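Local coordinates for protein ATP-dependent DNA helicase (Mycobacterium smegmatis, PDB 5V9X) that couples ATP hydrolysis to 3'-to-5' movement along single-stranded DNA and unwinds RNA:DNA hybrids, at residues Q96-L109 / T181-A195. Sequence-based numbering, arbitrary orientation.
With nucleotides of chain B.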
loop_
_atom_site.group_PDB
_atom_site.type_symbol
_atom_site.label_atom_id
_atom_site.label_comp_id
_atom_site.label_asym_id
_atom_site.label_seq_id
_atom_site.Cartn_x
_atom_site.Cartn_y
_atom_site.Cartn_z
ATOM N N GLN A 96 15.053 31.323 11.530
ATOM C CA GLN A 96 13.692 31.841 11.600
ATOM C C GLN A 96 12.847 31.340 10.434
ATOM O O GLN A 96 13.161 31.583 9.269
ATOM C CB GLN A 96 13.702 33.368 11.637
ATOM C CG GLN A 96 13.686 33.932 13.046
ATOM C CD GLN A 96 12.404 33.595 13.785
ATOM O OE1 GLN A 96 11.342 33.464 13.174
ATOM N NE2 GLN A 96 12.499 33.444 15.100
ATOM N N GLY A 97 11.765 30.652 10.769
ATOM C CA GLY A 97 10.977 29.898 9.819
ATOM C C GLY A 97 11.054 28.407 10.097
ATOM O O GLY A 97 11.820 27.933 10.936
ATOM N N THR A 98 10.231 27.663 9.366
ATOM C CA THR A 98 10.192 26.217 9.541
ATOM C C THR A 98 11.530 25.604 9.143
ATOM O O THR A 98 11.985 25.769 8.008
ATOM C CB THR A 98 9.054 25.615 8.719
ATOM O OG1 THR A 98 7.810 26.207 9.119
ATOM C CG2 THR A 98 8.984 24.114 8.939
ATOM N N GLN A 99 12.158 24.898 10.085
ATOM C CA GLN A 99 13.510 24.375 9.925
ATOM C C GLN A 99 13.551 22.890 9.594
ATOM O O GLN A 99 14.391 22.462 8.796
ATOM C CB GLN A 99 14.323 24.625 11.199
ATOM C CG GLN A 99 14.610 26.092 11.479
ATOM C CD GLN A 99 15.750 26.634 10.641
ATOM O OE1 GLN A 99 16.862 26.104 10.667
ATOM N NE2 GLN A 99 15.480 27.696 9.889
ATOM N N VAL A 100 12.674 22.091 10.196
ATOM C CA VAL A 100 12.621 20.652 9.973
ATOM C C VAL A 100 11.253 20.304 9.405
ATOM O O VAL A 100 10.231 20.810 9.876
ATOM C CB VAL A 100 12.894 19.866 11.274
ATOM C CG1 VAL A 100 12.743 18.368 11.043
ATOM C CG2 VAL A 100 14.281 20.190 11.809
ATOM N N LEU A 101 11.237 19.444 8.388
ATOM C CA LEU A 101 10.001 18.989 7.758
ATOM C C LEU A 101 9.937 17.470 7.852
ATOM O O LEU A 101 10.721 16.768 7.206
ATOM C CB LEU A 101 9.918 19.451 6.304
ATOM C CG LEU A 101 8.648 19.036 5.552
ATOM C CD1 LEU A 101 7.417 19.692 6.156
ATOM C CD2 LEU A 101 8.760 19.360 4.073
ATOM N N TYR A 102 9.006 16.968 8.656
ATOM C CA TYR A 102 8.750 15.539 8.773
ATOM C C TYR A 102 7.490 15.200 7.988
ATOM O O TYR A 102 6.452 15.845 8.166
ATOM C CB TYR A 102 8.597 15.137 10.242
ATOM C CG TYR A 102 8.091 13.727 10.463
ATOM C CD1 TYR A 102 6.732 13.443 10.426
ATOM C CD2 TYR A 102 8.969 12.684 10.730
ATOM C CE1 TYR A 102 6.263 12.165 10.629
ATOM C CE2 TYR A 102 8.505 11.400 10.940
ATOM C CZ TYR A 102 7.148 11.145 10.885
ATOM O OH TYR A 102 6.666 9.872 11.090
ATOM N N VAL A 103 7.579 14.185 7.129
ATOM C CA VAL A 103 6.463 13.755 6.294
ATOM C C VAL A 103 6.100 12.324 6.662
ATOM O O VAL A 103 6.964 11.437 6.649
ATOM C CB VAL A 103 6.796 13.862 4.795
ATOM C CG1 VAL A 103 5.619 13.391 3.956
ATOM C CG2 VAL A 103 7.174 15.290 4.432
ATOM N N SER A 104 4.824 12.101 6.980
ATOM C CA SER A 104 4.294 10.785 7.292
ATOM C C SER A 104 3.164 10.426 6.335
ATOM O O SER A 104 2.304 11.266 6.050
ATOM C CB SER A 104 3.767 10.722 8.732
ATOM O OG SER A 104 3.078 9.503 8.964
ATOM N N PRO A 105 3.134 9.190 5.828
ATOM C CA PRO A 105 2.012 8.785 4.966
ATOM C C PRO A 105 0.707 8.591 5.719
ATOM O O PRO A 105 -0.356 8.584 5.086
ATOM C CB PRO A 105 2.499 7.470 4.345
ATOM C CG PRO A 105 3.491 6.936 5.330
ATOM C CD PRO A 105 4.151 8.134 5.962
ATOM N N LEU A 106 0.749 8.440 7.042
ATOM C CA LEU A 106 -0.440 8.231 7.857
ATOM C C LEU A 106 -0.618 9.387 8.834
ATOM O O LEU A 106 0.357 9.874 9.418
ATOM C CB LEU A 106 -0.351 6.909 8.628
ATOM C CG LEU A 106 -0.398 5.628 7.795
ATOM C CD1 LEU A 106 -0.096 4.422 8.660
ATOM C CD2 LEU A 106 -1.756 5.481 7.132
ATOM N N LYS A 107 -1.869 9.819 9.009
ATOM C CA LYS A 107 -2.156 10.906 9.943
ATOM C C LYS A 107 -1.872 10.491 11.381
ATOM O O LYS A 107 -1.269 11.252 12.149
ATOM C CB LYS A 107 -3.609 11.359 9.799
ATOM C CG LYS A 107 -3.923 12.056 8.493
ATOM C CD LYS A 107 -5.328 12.638 8.496
ATOM C CE LYS A 107 -6.383 11.552 8.626
ATOM N NZ LYS A 107 -7.761 12.106 8.507
ATOM N N ALA A 108 -2.313 9.290 11.767
ATOM C CA ALA A 108 -2.118 8.821 13.137
ATOM C C ALA A 108 -0.648 8.858 13.535
ATOM O O ALA A 108 -0.301 9.306 14.635
ATOM C CB ALA A 108 -2.676 7.408 13.287
ATOM N N LEU A 109 0.232 8.394 12.645
ATOM C CA LEU A 109 1.665 8.475 12.912
ATOM C C LEU A 109 2.118 9.922 13.071
ATOM O O LEU A 109 2.918 10.233 13.962
ATOM C CB LEU A 109 2.447 7.789 11.791
ATOM C CG LEU A 109 3.964 7.977 11.823
ATOM C CD1 LEU A 109 4.524 7.552 13.168
ATOM C CD2 LEU A 109 4.628 7.200 10.695
ATOM N N THR A 181 6.618 29.850 4.352
ATOM C CA THR A 181 7.164 29.376 5.615
ATOM C C THR A 181 8.156 28.235 5.436
ATOM O O THR A 181 8.853 27.886 6.393
ATOM C CB THR A 181 6.038 28.922 6.549
ATOM O OG1 THR A 181 5.363 27.792 5.978
ATOM C CG2 THR A 181 5.038 30.051 6.769
ATOM N N LEU A 182 8.241 27.654 4.242
ATOM C CA LEU A 182 9.125 26.527 3.983
ATOM C C LEU A 182 10.440 26.940 3.336
ATOM O O LEU A 182 11.235 26.067 2.976
ATOM C CB LEU A 182 8.417 25.496 3.104
ATOM C CG LEU A 182 7.089 24.957 3.637
ATOM C CD1 LEU A 182 6.438 24.018 2.632
ATOM C CD2 LEU A 182 7.297 24.258 4.971
ATOM N N THR A 183 10.697 28.242 3.188
ATOM C CA THR A 183 11.902 28.689 2.498
ATOM C C THR A 183 13.173 28.487 3.315
ATOM O O THR A 183 14.267 28.608 2.757
ATOM C CB THR A 183 11.784 30.166 2.108
ATOM O OG1 THR A 183 11.591 30.963 3.283
ATOM C CG2 THR A 183 10.617 30.382 1.159
ATOM N N SER A 184 13.063 28.185 4.607
ATOM C CA SER A 184 14.232 27.993 5.457
ATOM C C SER A 184 14.480 26.534 5.813
ATOM O O SER A 184 15.399 26.252 6.592
ATOM C CB SER A 184 14.095 28.817 6.743
ATOM O OG SER A 184 14.040 30.204 6.462
ATOM N N VAL A 185 13.693 25.604 5.264
ATOM C CA VAL A 185 13.810 24.201 5.643
ATOM C C VAL A 185 15.206 23.689 5.326
ATOM O O VAL A 185 15.701 23.832 4.202
ATOM C CB VAL A 185 12.735 23.364 4.932
ATOM C CG1 VAL A 185 13.053 21.879 5.046
ATOM C CG2 VAL A 185 11.362 23.657 5.517
ATOM N N ARG A 186 15.850 23.089 6.328
ATOM C CA ARG A 186 17.170 22.491 6.172
ATOM C C ARG A 186 17.157 20.971 6.171
ATOM O O ARG A 186 18.019 20.362 5.536
ATOM C CB ARG A 186 18.110 22.978 7.283
ATOM C CG ARG A 186 18.398 24.472 7.245
ATOM C CD ARG A 186 19.390 24.885 8.322
ATOM N NE ARG A 186 19.683 26.315 8.271
ATOM C CZ ARG A 186 20.482 26.950 9.124
ATOM N NH1 ARG A 186 21.074 26.284 10.107
ATOM N NH2 ARG A 186 20.688 28.253 8.996
ATOM N N THR A 187 16.207 20.346 6.863
ATOM C CA THR A 187 16.115 18.897 6.950
ATOM C C THR A 187 14.729 18.449 6.509
ATOM O O THR A 187 13.731 19.122 6.782
ATOM C CB THR A 187 16.393 18.406 8.384
ATOM O OG1 THR A 187 17.681 18.866 8.812
ATOM C CG2 THR A 187 16.357 16.884 8.462
ATOM N N VAL A 188 14.676 17.315 5.814
ATOM C CA VAL A 188 13.423 16.688 5.410
ATOM C C VAL A 188 13.484 15.219 5.802
ATOM O O VAL A 188 14.322 14.469 5.288
ATOM C CB VAL A 188 13.157 16.834 3.903
ATOM C CG1 VAL A 188 11.975 15.970 3.492
ATOM C CG2 VAL A 188 12.895 18.290 3.552
ATOM N N ILE A 189 12.599 14.810 6.706
ATOM C CA ILE A 189 12.489 13.423 7.139
ATOM C C ILE A 189 11.296 12.799 6.431
ATOM O O ILE A 189 10.180 13.332 6.495
ATOM C CB ILE A 189 12.338 13.322 8.667
ATOM C CG1 ILE A 189 13.461 14.086 9.372
ATOM C CG2 ILE A 189 12.323 11.865 9.107
ATOM C CD1 ILE A 189 13.349 14.078 10.882
ATOM N N VAL A 190 11.525 11.685 5.747
ATOM C CA VAL A 190 10.474 10.932 5.078
ATOM C C VAL A 190 10.368 9.598 5.801
ATOM O O VAL A 190 11.119 8.658 5.514
ATOM C CB VAL A 190 10.751 10.748 3.582
ATOM C CG1 VAL A 190 9.665 9.894 2.943
ATOM C CG2 VAL A 190 10.837 12.100 2.891
ATOM N N ASP A 191 9.440 9.519 6.749
ATOM C CA ASP A 191 9.240 8.310 7.534
ATOM C C ASP A 191 8.423 7.296 6.744
ATOM O O ASP A 191 7.546 7.657 5.956
ATOM C CB ASP A 191 8.534 8.644 8.845
ATOM C CG ASP A 191 8.852 7.661 9.949
ATOM O OD1 ASP A 191 9.277 6.528 9.639
ATOM O OD2 ASP A 191 8.674 8.026 11.130
ATOM N N GLU A 192 8.719 6.019 6.972
ATOM C CA GLU A 192 8.045 4.913 6.292
ATOM C C GLU A 192 8.107 5.090 4.776
ATOM O O GLU A 192 7.100 5.008 4.070
ATOM C CB GLU A 192 6.600 4.771 6.775
ATOM C CG GLU A 192 6.441 4.777 8.288
ATOM C CD GLU A 192 7.194 3.650 8.970
ATOM O OE1 GLU A 192 7.467 2.619 8.313
ATOM O OE2 GLU A 192 7.514 3.795 10.170
ATOM N N VAL A 193 9.321 5.332 4.277
ATOM C CA VAL A 193 9.510 5.674 2.871
ATOM C C VAL A 193 9.119 4.528 1.944
ATOM O O VAL A 193 8.803 4.763 0.770
ATOM C CB VAL A 193 10.970 6.118 2.647
ATOM C CG1 VAL A 193 11.928 4.975 2.936
ATOM C CG2 VAL A 193 11.169 6.667 1.240
ATOM N N HIS A 194 9.111 3.288 2.439
ATOM C CA HIS A 194 8.709 2.162 1.605
ATOM C C HIS A 194 7.234 2.226 1.231
ATOM O O HIS A 194 6.836 1.675 0.201
ATOM C CB HIS A 194 8.985 0.850 2.330
ATOM C CG HIS A 194 7.996 0.559 3.411
ATOM N ND1 HIS A 194 7.980 1.247 4.605
ATOM C CD2 HIS A 194 6.968 -0.319 3.468
ATOM C CE1 HIS A 194 6.994 0.793 5.358
ATOM N NE2 HIS A 194 6.365 -0.158 4.692
ATOM N N ALA A 195 6.411 2.879 2.053
ATOM C CA ALA A 195 4.969 2.871 1.838
ATOM C C ALA A 195 4.538 3.692 0.630
ATOM O O ALA A 195 3.396 3.545 0.181
ATOM C CB ALA A 195 4.252 3.377 3.091
ATOM P P DG B 9 -4.700 8.281 6.478
ATOM O OP1 DG B 9 -3.820 8.539 7.639
ATOM O OP2 DG B 9 -6.124 7.930 6.686
ATOM O "O5'" DG B 9 -4.641 9.538 5.505
ATOM C "C5'" DG B 9 -3.409 9.898 4.895
ATOM C "C4'" DG B 9 -3.618 10.984 3.859
ATOM O "O4'" DG B 9 -4.292 10.425 2.704
ATOM C "C3'" DG B 9 -4.464 12.162 4.326
ATOM O "O3'" DG B 9 -3.911 13.373 3.841
ATOM C "C2'" DG B 9 -5.837 11.880 3.716
ATOM C "C1'" DG B 9 -5.475 11.145 2.433
ATOM N N9 DG B 9 -6.493 10.190 2.007
ATOM C C8 DG B 9 -6.958 9.110 2.717
ATOM N N7 DG B 9 -7.869 8.427 2.084
ATOM C C5 DG B 9 -8.017 9.092 0.875
ATOM C C6 DG B 9 -8.864 8.808 -0.218
ATOM O O6 DG B 9 -9.679 7.883 -0.338
ATOM N N1 DG B 9 -8.703 9.730 -1.249
ATOM C C2 DG B 9 -7.829 10.792 -1.225
ATOM N N2 DG B 9 -7.814 11.575 -2.316
ATOM N N3 DG B 9 -7.027 11.070 -0.202
ATOM C C4 DG B 9 -7.176 10.179 0.810
ATOM P P DT B 8 -8.356 3.957 5.697
ATOM O OP1 DT B 8 -8.514 4.018 7.164
ATOM O OP2 DT B 8 -9.459 4.418 4.825
ATOM O "O5'" DT B 8 -7.033 4.752 5.283
ATOM C "C5'" DT B 8 -5.762 4.307 5.746
ATOM C "C4'" DT B 8 -4.643 4.906 4.912
ATOM O "O4'" DT B 8 -4.627 4.303 3.607
ATOM C "C3'" DT B 8 -4.770 6.399 4.652
ATOM O "O3'" DT B 8 -4.017 7.109 5.618
ATOM C "C2'" DT B 8 -4.192 6.588 3.232
ATOM C "C1'" DT B 8 -3.932 5.159 2.740
ATOM N N1 DT B 8 -4.405 4.905 1.348
ATOM C C2 DT B 8 -3.481 4.643 0.364
ATOM O O2 DT B 8 -2.282 4.605 0.568
ATOM N N3 DT B 8 -4.015 4.423 -0.877
ATOM C C4 DT B 8 -5.354 4.440 -1.226
ATOM O O4 DT B 8 -5.736 4.230 -2.374
ATOM C C5 DT B 8 -6.269 4.723 -0.146
ATOM C C7 DT B 8 -7.745 4.767 -0.402
ATOM C C6 DT B 8 -5.756 4.939 1.074
#
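The Tyr-102 ring and Ile-189 share one face of two parallel strands, 100-103 and 187-191, neighbours in the N-terminal RecA-like sheet, with 187-191 its middle strand. Leu-101 N and Val-103 N give to Thr-187 O and Ile-189 O; Ile-189 N and Asp-191 N give back to Leu-101 O and Val-103 O. On that face Ile-189 is the main bump: its CG2 lies 3.8 Å from Tyr-102 CD2, and its CD1 reaches toward Val-100 CG1, under the cover of helix 75-88. The opposite face carries Leu-101, whose CB sits against methyls of Val-185 and Val-188. With CG anti to the backbone N (chi1 170°), Tyr-102 runs on past Ile-189, and its OH bonds Asp-191 OD2 at 2.7 Å, on the anti side and 27° out of the plane of a carboxylate nearly perpendicular to the ring. Beyond the strands, Pro-105 CG bears on the notch formed by Glu-192 CB and Ala-195 CB, while Leu-109 CD2 rests on Glu-192 CG at 3.9 Å. At the other end, Thr-98 N bonds Thr-181 O and Gln-99 O takes Arg-186 N at 2.9 Å. Residues 191-194, Asp-Glu-Val-His, fit this family's DEAD/DEAH box; the Glu-192 side chain touches AMP-PNP and comes within about 3 Å, nearest atoms, of magnesium. Lys-107 N, opening helix 107-116, bonds DG9 OP1 of DNA chain B at 2.7 Å. The Tyr-102 bond probably limits rotation of the Asp-191 carboxylate, and the packing is consistent with a link between DNA and nucleotide sites.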